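Local structure of probable cell division protein WhiA (Thermotoga maritima, 3HYI) at residues Glu11-Glu16 / Gly123-Pro128; Leu33-Ala38 / Phe51-Phe56; Gly117-Gly122 / Val180-Ile185. The protein is probably involved in cell division and chromosome segregation, and probably binds DNA, pairing a degenerate LAGLIDADG homing-endonuclease domain with a C-terminal helix-turn-helix domain. All coordinates share one frame; numbering follows the deposited sequence.

In the fold
All three contacts lie in the LAGLIDADG-like part of the chain. Contact 2 is nested within the loop closed by contact 1, and contact 3 alternates with contact 1 along the sequence. Contacts 1 and 3 are the nearest pair, with centres about 9 Å apart, and strand 123-125 follows directly from helix 108-122. Contact 2 lies about 12 Å from contact 3 and about 15 Å from contact 1. Helices 25-39 and 108-122 probably correspond to the LAGLIDADG helices of the homing-endonuclease fold and touch where A38 and G34 meet S121 and L118. Contacts 2 and 3 are each internal to one half; the meeting of these helices, with helix 9-16 on strand 123-125, links the halves.

Contact 1. Residues Glu11-Glu16 / Gly123-Pro128; sequences EEIKEE and GSMTNP
I13 and M125 meet with their side chains crossed at about a right angle, while the neighbouring K14 runs out straight to the backbone of G123. The methyl CD1 of I13 does the touching, lying close to M125 SD at 3.3 Å and also reaching M125 CB at 4.0 Å. This apolar meeting joins helix 9-16 to strand 123-125, the edge strand of the second LAGLIDADG-like sheet, and L182 of helix 175-184 packs against both side chains.

K14 works differently. Its CG stands anti to the carbonyl carbon (chi1 -70°) and the chain beyond is fully extended, which carries the ammonium away from the I13 side chain to the start of the strand. There NZ donates to G123 O over 2.7 Å. The C=O...N angle is 144°, and NZ sits 34° off the carbonyl plane, so it comes in from a tilt. The same nitrogen also bonds L120 O, and K14 makes a cation-pi contact with F119, both on helix 108-122.

Chemically, this places a buried ammonium where helix 108-122 gives way to strand 123-125. Backbone oxygens there supply two acceptors, and the negative end of the helix dipole would be expected to stabilise the positive charge. The lysine thus ties the N-terminal helix to this helix-strand junction, beside the apolar I13-M125 crossing.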
loop_
_atom_site.group_PDB
_atom_site.type_symbol
_atom_site.label_atom_id
_atom_site.label_comp_id
_atom_site.label_asym_id
_atom_site.label_seq_id
_atom_site.Cartn_x
_atom_site.Cartn_y
_atom_site.Cartn_z
ATOM N N GLU A 11 3.665 13.417 8.317
ATOM C CA GLU A 11 4.378 14.432 9.097
ATOM C C GLU A 11 5.661 13.868 9.711
ATOM O O GLU A 11 6.646 14.589 9.845
ATOM C CB GLU A 11 3.472 15.015 10.188
ATOM C CG GLU A 11 4.070 16.194 10.991
ATOM C CD GLU A 11 4.320 17.455 10.167
ATOM O OE1 GLU A 11 3.917 17.513 8.984
ATOM O OE2 GLU A 11 4.921 18.402 10.718
ATOM N N GLU A 12 5.647 12.586 10.075
ATOM C CA GLU A 12 6.849 11.911 10.579
ATOM C C GLU A 12 7.969 11.869 9.535
ATOM O O GLU A 12 9.141 12.043 9.870
ATOM C CB GLU A 12 6.521 10.493 11.050
ATOM C CG GLU A 12 5.829 10.443 12.394
ATOM C CD GLU A 12 5.576 9.023 12.857
ATOM O OE1 GLU A 12 6.067 8.660 13.944
ATOM O OE2 GLU A 12 4.897 8.265 12.131
ATOM N N ILE A 13 7.599 11.631 8.279
ATOM C CA ILE A 13 8.539 11.722 7.161
ATOM C C ILE A 13 9.070 13.147 7.022
ATOM O O ILE A 13 10.270 13.355 6.872
ATOM C CB ILE A 13 7.878 11.293 5.830
ATOM C CG1 ILE A 13 7.606 9.789 5.830
ATOM C CG2 ILE A 13 8.758 11.651 4.634
ATOM C CD1 ILE A 13 6.420 9.417 4.992
ATOM N N LYS A 14 8.171 14.125 7.080
ATOM C CA LYS A 14 8.552 15.531 6.923
ATOM C C LYS A 14 9.456 16.051 8.049
ATOM O O LYS A 14 10.283 16.931 7.818
ATOM C CB LYS A 14 7.304 16.408 6.772
ATOM C CG LYS A 14 6.603 16.185 5.447
ATOM C CD LYS A 14 5.398 17.076 5.262
ATOM C CE LYS A 14 4.719 16.776 3.935
ATOM N NZ LYS A 14 3.713 17.798 3.562
ATOM N N GLU A 15 9.304 15.501 9.254
ATOM C CA GLU A 15 10.186 15.841 10.377
ATOM C C GLU A 15 11.646 15.450 10.128
ATOM O O GLU A 15 12.557 16.139 10.581
ATOM C CB GLU A 15 9.695 15.180 11.668
ATOM C CG GLU A 15 8.466 15.846 12.272
ATOM C CD GLU A 15 7.899 15.079 13.444
ATOM O OE1 GLU A 15 8.110 13.847 13.522
ATOM O OE2 GLU A 15 7.234 15.709 14.294
ATOM N N GLU A 16 11.865 14.344 9.416
ATOM C CA GLU A 16 13.222 13.916 9.047
ATOM C C GLU A 16 13.923 14.908 8.115
ATOM O O GLU A 16 15.151 14.942 8.054
ATOM C CB GLU A 16 13.202 12.537 8.371
ATOM C CG GLU A 16 12.988 11.367 9.317
ATOM C CD GLU A 16 13.418 10.031 8.719
ATOM O OE1 GLU A 16 14.485 9.970 8.069
ATOM O OE2 GLU A 16 12.695 9.033 8.910
ATOM N N GLY A 123 3.007 18.417 -0.601
ATOM C CA GLY A 123 2.956 16.973 -0.811
ATOM C C GLY A 123 2.491 16.209 0.412
ATOM O O GLY A 123 2.374 16.765 1.498
ATOM N N SER A 124 2.208 14.925 0.227
ATOM C CA SER A 124 1.902 14.036 1.345
ATOM C C SER A 124 2.128 12.585 0.959
ATOM O O SER A 124 2.282 12.255 -0.218
ATOM C CB SER A 124 0.463 14.229 1.842
ATOM O OG SER A 124 -0.481 13.956 0.822
ATOM N N MET A 125 2.153 11.728 1.969
ATOM C CA MET A 125 2.345 10.306 1.764
ATOM C C MET A 125 1.461 9.510 2.706
ATOM O O MET A 125 1.338 9.821 3.892
ATOM C CB MET A 125 3.803 9.920 1.990
ATOM C CG MET A 125 4.121 8.509 1.537
ATOM S SD MET A 125 5.671 7.908 2.209
ATOM C CE MET A 125 5.574 6.180 1.756
ATOM N N THR A 126 0.866 8.464 2.157
ATOM C CA THR A 126 -0.000 7.586 2.908
ATOM C C THR A 126 0.814 6.582 3.716
ATOM O O THR A 126 1.927 6.211 3.331
ATOM C CB THR A 126 -0.936 6.823 1.964
ATOM O OG1 THR A 126 -2.026 7.676 1.582
ATOM C CG2 THR A 126 -1.485 5.603 2.656
ATOM N N ASN A 127 0.248 6.159 4.843
ATOM C CA ASN A 127 0.778 5.037 5.601
ATOM C C ASN A 127 0.745 3.780 4.720
ATOM O O ASN A 127 -0.334 3.312 4.353
ATOM C CB ASN A 127 -0.049 4.822 6.873
ATOM C CG ASN A 127 0.647 3.929 7.890
ATOM O OD1 ASN A 127 1.365 2.992 7.535
ATOM N ND2 ASN A 127 0.427 4.215 9.170
ATOM N N PRO A 128 1.927 3.227 4.382
ATOM C CA PRO A 128 2.043 2.111 3.437
ATOM C C PRO A 128 1.541 0.781 3.985
ATOM O O PRO A 128 1.509 -0.221 3.262
ATOM C CB PRO A 128 3.543 2.041 3.167
ATOM C CG PRO A 128 4.151 2.533 4.411
ATOM C CD PRO A 128 3.247 3.619 4.906
#

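Contact 2. Residues Leu33-Ala38 / Phe51-Phe56; sequences LGFIKA and FSLHSF
F51 and F35 share the same first torsion: in each, CG stands anti to the carbonyl carbon, at chi1 -66° in F51 and -86° in F35. With this torsion the F51 ring reaches from strand 48-53 to the backbone of helix 25-39, and the F35 ring extends toward L53.

The F51 ring points an edge at the helix. I36 N and the carbonyl carbon of F35 lie in its plane, with F51 CE1 3.7 Å from I36 N. On the same part of the ring, F35 CB packs on F51 CE1 at 3.7 Å and I36 CG1 on F51 CZ at 3.7 Å, both from oblique directions, so the outer end of the phenyl is wedged between two consecutive side chains of the helix. The F35 ring is used at its edge: L53 CD2 lies near the ring plane, 4.2 Å from F35 CD1. Replacing F51 by an alanine is likely to open a gap against the helix and leave F35 CB and I36 CG1 without their aromatic partner. The contact is wholly apolar, and the axes of segments 33-38 and 51-53 are nearly perpendicular (86°) and approach to 8.7 Å.

This is a helix laid over the face of an antiparallel sheet, as in the LAGLIDADG fold. F51 and L53 bond by their backbones to I91 and I89 of the adjacent strand 88-94. L62 of helix 56-68, whose N-cap is S55, packs on F51 and L53. F35 also touches L120 and S121, so F35 packs against both strand 48-53 and helix 108-122.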
loop_
_atom_site.group_PDB
_atom_site.type_symbol
_atom_site.label_atom_id
_atom_site.label_comp_id
_atom_site.label_asym_id
_atom_site.label_seq_id
_atom_site.Cartn_x
_atom_site.Cartn_y
_atom_site.Cartn_z
ATOM N N LEU A 33 12.077 27.652 -4.102
ATOM C CA LEU A 33 11.218 27.738 -5.283
ATOM C C LEU A 33 10.145 26.652 -5.254
ATOM O O LEU A 33 9.010 26.891 -5.664
ATOM C CB LEU A 33 12.047 27.628 -6.568
ATOM C CG LEU A 33 11.297 27.905 -7.876
ATOM C CD1 LEU A 33 10.928 29.383 -7.981
ATOM C CD2 LEU A 33 12.126 27.463 -9.076
ATOM N N GLY A 34 10.512 25.467 -4.764
ATOM C CA GLY A 34 9.560 24.380 -4.545
ATOM C C GLY A 34 8.442 24.785 -3.601
ATOM O O GLY A 34 7.270 24.537 -3.878
ATOM N N PHE A 35 8.814 25.405 -2.482
ATOM C CA PHE A 35 7.849 25.991 -1.544
ATOM C C PHE A 35 7.000 27.062 -2.228
ATOM O O PHE A 35 5.775 27.077 -2.083
ATOM C CB PHE A 35 8.568 26.627 -0.346
ATOM C CG PHE A 35 8.871 25.673 0.780
ATOM C CD1 PHE A 35 7.992 25.540 1.847
ATOM C CD2 PHE A 35 10.053 24.943 0.795
ATOM C CE1 PHE A 35 8.274 24.672 2.903
ATOM C CE2 PHE A 35 10.343 24.075 1.847
ATOM C CZ PHE A 35 9.451 23.941 2.903
ATOM N N ILE A 36 7.661 27.956 -2.966
ATOM C CA ILE A 36 6.986 29.052 -3.666
ATOM C C ILE A 36 6.001 28.539 -4.717
ATOM O O ILE A 36 4.851 28.976 -4.755
ATOM C CB ILE A 36 7.994 30.005 -4.350
ATOM C CG1 ILE A 36 8.808 30.773 -3.305
ATOM C CG2 ILE A 36 7.270 30.995 -5.262
ATOM C CD1 ILE A 36 9.891 31.652 -3.902
ATOM N N LYS A 37 6.454 27.618 -5.565
ATOM C CA LYS A 37 5.603 27.067 -6.625
ATOM C C LYS A 37 4.392 26.314 -6.065
ATOM O O LYS A 37 3.285 26.430 -6.595
ATOM C CB LYS A 37 6.405 26.137 -7.541
ATOM C CG LYS A 37 7.430 26.831 -8.440
ATOM C CD LYS A 37 6.798 27.891 -9.328
ATOM C CE LYS A 37 7.696 28.235 -10.508
ATOM N NZ LYS A 37 7.265 29.490 -11.193
ATOM N N ALA A 38 4.606 25.551 -4.995
ATOM C CA ALA A 38 3.545 24.735 -4.403
ATOM C C ALA A 38 2.569 25.546 -3.546
ATOM O O ALA A 38 1.353 25.411 -3.694
ATOM C CB ALA A 38 4.148 23.599 -3.580
ATOM N N PHE A 51 3.213 32.337 2.212
ATOM C CA PHE A 51 3.207 30.876 2.213
ATOM C C PHE A 51 2.080 30.349 3.101
ATOM O O PHE A 51 1.934 30.778 4.243
ATOM C CB PHE A 51 4.537 30.328 2.736
ATOM C CG PHE A 51 5.713 30.631 1.852
ATOM C CD1 PHE A 51 6.055 29.777 0.816
ATOM C CD2 PHE A 51 6.490 31.760 2.070
ATOM C CE1 PHE A 51 7.147 30.047 0.002
ATOM C CE2 PHE A 51 7.582 32.037 1.258
ATOM C CZ PHE A 51 7.910 31.178 0.222
ATOM N N SER A 52 1.294 29.418 2.565
ATOM C CA SER A 52 0.235 28.747 3.316
ATOM C C SER A 52 0.655 27.298 3.530
ATOM O O SER A 52 0.770 26.545 2.569
ATOM C CB SER A 52 -1.081 28.805 2.542
ATOM O OG SER A 52 -1.407 30.140 2.191
ATOM N N LEU A 53 0.891 26.912 4.783
ATOM C CA LEU A 53 1.449 25.594 5.096
ATOM C C LEU A 53 0.637 24.863 6.160
ATOM O O LEU A 53 0.334 25.424 7.210
ATOM C CB LEU A 53 2.897 25.737 5.573
ATOM C CG LEU A 53 3.892 26.376 4.598
ATOM C CD1 LEU A 53 5.244 26.564 5.273
ATOM C CD2 LEU A 53 4.043 25.543 3.322
ATOM N N HIS A 54 0.298 23.606 5.886
ATOM C CA HIS A 54 -0.430 22.766 6.840
ATOM C C HIS A 54 0.504 21.898 7.684
ATOM O O HIS A 54 0.051 21.189 8.581
ATOM C CB HIS A 54 -1.445 21.895 6.103
ATOM C CG HIS A 54 -2.509 22.681 5.405
ATOM N ND1 HIS A 54 -2.308 23.277 4.180
ATOM C CD2 HIS A 54 -3.777 22.987 5.768
ATOM C CE1 HIS A 54 -3.407 23.908 3.812
ATOM N NE2 HIS A 54 -4.316 23.747 4.757
ATOM N N SER A 55 1.804 21.970 7.405
ATOM C CA SER A 55 2.803 21.180 8.118
ATOM C C SER A 55 3.717 22.076 8.951
ATOM O O SER A 55 4.202 23.100 8.466
ATOM C CB SER A 55 3.633 20.382 7.116
ATOM O OG SER A 55 4.678 19.675 7.756
ATOM N N PHE A 56 3.944 21.689 10.204
ATOM C CA PHE A 56 4.909 22.376 11.066
ATOM C C PHE A 56 6.343 22.044 10.665
ATOM O O PHE A 56 7.225 22.893 10.771
ATOM C CB PHE A 56 4.686 22.027 12.539
ATOM C CG PHE A 56 3.474 22.683 13.132
ATOM C CD1 PHE A 56 2.319 21.949 13.386
ATOM C CD2 PHE A 56 3.481 24.038 13.427
ATOM C CE1 PHE A 56 1.202 22.558 13.930
ATOM C CE2 PHE A 56 2.365 24.652 13.967
ATOM C CZ PHE A 56 1.224 23.912 14.217
#

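Contact 3. Residues Gly117-Gly122 / Val180-Ile185; sequences GLFLSG and VFLEAI
G117 O is gripped twice within helix 108-122, the helix that probably corresponds to the second LAGLIDADG helix of the fold: S121 OG donates to it over 2.7 Å and S121 N over 3.1 Å, from opposite faces of the carbonyl plane. With chi1 at 60°, the hydroxyl of S121 turns back onto its own helix, towards the previous turn.

Across the helix, F119 faces helix 175-184 and meets F181, L182 and I185. F119 and F181 form an offset edge-to-face pair, in which the edge of F181 is turned to the face of F119; the ring centres are 6.0 Å apart and the planes make 64°. In both residues CG is anti to the backbone N, which extends the two phenyls toward each other from their helices. The closest atoms are F119 CD2 and F181 CE2, at 4.0 Å. L182 CD2 lies 4.4 Å from F119 CZ.

L134 of strand 134-138 touches both phenyls and L182, so strand 134-138 also packs against this cluster. I185 holds its CG1 between backbone N and carbonyl carbon. Its side chain crosses F119 at about a right angle, and the methyl CD1 of I185 comes to 4.0 Å from F119 CD1.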
loop_
_atom_site.group_PDB
_atom_site.type_symbol
_atom_site.label_atom_id
_atom_site.label_comp_id
_atom_site.label_asym_id
_atom_site.label_seq_id
_atom_site.Cartn_x
_atom_site.Cartn_y
_atom_site.Cartn_z
ATOM N N GLY A 117 11.251 20.650 -1.520
ATOM C CA GLY A 117 10.389 21.804 -1.286
ATOM C C GLY A 117 8.945 21.553 -1.684
ATOM O O GLY A 117 8.027 21.877 -0.930
ATOM N N LEU A 118 8.749 20.981 -2.871
ATOM C CA LEU A 118 7.411 20.627 -3.364
ATOM C C LEU A 118 6.679 19.682 -2.413
ATOM O O LEU A 118 5.495 19.863 -2.130
ATOM C CB LEU A 118 7.496 19.971 -4.747
ATOM C CG LEU A 118 7.723 20.864 -5.969
ATOM C CD1 LEU A 118 7.767 20.013 -7.233
ATOM C CD2 LEU A 118 6.640 21.936 -6.084
ATOM N N PHE A 119 7.400 18.674 -1.933
ATOM C CA PHE A 119 6.837 17.644 -1.073
ATOM C C PHE A 119 6.514 18.154 0.328
ATOM O O PHE A 119 5.436 17.878 0.859
ATOM C CB PHE A 119 7.805 16.464 -0.971
ATOM C CG PHE A 119 7.327 15.369 -0.066
ATOM C CD1 PHE A 119 7.817 15.256 1.227
ATOM C CD2 PHE A 119 6.372 14.462 -0.502
ATOM C CE1 PHE A 119 7.378 14.251 2.064
ATOM C CE2 PHE A 119 5.922 13.449 0.335
ATOM C CZ PHE A 119 6.427 13.342 1.618
ATOM N N LEU A 120 7.458 18.872 0.929
ATOM C CA LEU A 120 7.257 19.429 2.265
ATOM C C LEU A 120 6.043 20.351 2.304
ATOM O O LEU A 120 5.188 20.223 3.181
ATOM C CB LEU A 120 8.504 20.189 2.739
ATOM C CG LEU A 120 9.626 19.348 3.358
ATOM C CD1 LEU A 120 10.882 20.175 3.479
ATOM C CD2 LEU A 120 9.221 18.782 4.723
ATOM N N SER A 121 5.967 21.263 1.341
ATOM C CA SER A 121 4.947 22.310 1.345
ATOM C C SER A 121 3.564 21.802 0.925
ATOM O O SER A 121 2.580 22.020 1.634
ATOM C CB SER A 121 5.376 23.481 0.446
ATOM O OG SER A 121 5.565 23.072 -0.900
ATOM N N GLY A 122 3.492 21.130 -0.223
ATOM C CA GLY A 122 2.209 20.709 -0.789
ATOM C C GLY A 122 2.025 19.217 -1.009
ATOM O O GLY A 122 0.997 18.793 -1.542
ATOM N N VAL A 180 12.707 5.336 -3.526
ATOM C CA VAL A 180 13.726 6.067 -4.284
ATOM C C VAL A 180 13.533 7.570 -4.114
ATOM O O VAL A 180 14.488 8.307 -3.864
ATOM C CB VAL A 180 13.668 5.733 -5.794
ATOM C CG1 VAL A 180 14.669 6.578 -6.567
ATOM C CG2 VAL A 180 13.925 4.249 -6.031
ATOM N N PHE A 181 12.284 8.005 -4.261
ATOM C CA PHE A 181 11.908 9.402 -4.092
ATOM C C PHE A 181 12.272 9.902 -2.700
ATOM O O PHE A 181 12.925 10.940 -2.553
ATOM C CB PHE A 181 10.401 9.564 -4.324
ATOM C CG PHE A 181 9.920 10.984 -4.242
ATOM C CD1 PHE A 181 9.839 11.769 -5.386
ATOM C CD2 PHE A 181 9.540 11.534 -3.023
ATOM C CE1 PHE A 181 9.393 13.083 -5.313
ATOM C CE2 PHE A 181 9.093 12.847 -2.943
ATOM C CZ PHE A 181 9.018 13.622 -4.090
ATOM N N LEU A 182 11.855 9.152 -1.683
ATOM C CA LEU A 182 12.081 9.547 -0.294
ATOM C C LEU A 182 13.564 9.600 0.058
ATOM O O LEU A 182 14.010 10.536 0.718
ATOM C CB LEU A 182 11.342 8.608 0.667
ATOM C CG LEU A 182 9.812 8.722 0.657
ATOM C CD1 LEU A 182 9.208 7.647 1.538
ATOM C CD2 LEU A 182 9.352 10.103 1.105
ATOM N N GLU A 183 14.322 8.598 -0.383
ATOM C CA GLU A 183 15.760 8.569 -0.130
ATOM C C GLU A 183 16.492 9.689 -0.874
ATOM O O GLU A 183 17.418 10.288 -0.335
ATOM C CB GLU A 183 16.360 7.214 -0.505
ATOM C CG GLU A 183 17.827 7.093 -0.108
ATOM C CD GLU A 183 18.346 5.673 -0.131
ATOM O OE1 GLU A 183 17.587 4.748 -0.497
ATOM O OE2 GLU A 183 19.530 5.482 0.214
ATOM N N ALA A 184 16.070 9.961 -2.107
ATOM C CA ALA A 184 16.640 11.053 -2.899
ATOM C C ALA A 184 16.547 12.393 -2.164
ATOM O O ALA A 184 17.516 13.152 -2.135
ATOM C CB ALA A 184 15.949 11.140 -4.258
ATOM N N ILE A 185 15.392 12.669 -1.557
ATOM C CA ILE A 185 15.172 13.940 -0.846
ATOM C C ILE A 185 15.693 13.953 0.603
ATOM O O ILE A 185 15.608 14.978 1.282
ATOM C CB ILE A 185 13.682 14.397 -0.908
ATOM C CG1 ILE A 185 12.757 13.451 -0.128
ATOM C CG2 ILE A 185 13.227 14.513 -2.368
ATOM C CD1 ILE A 185 11.301 13.874 -0.147
#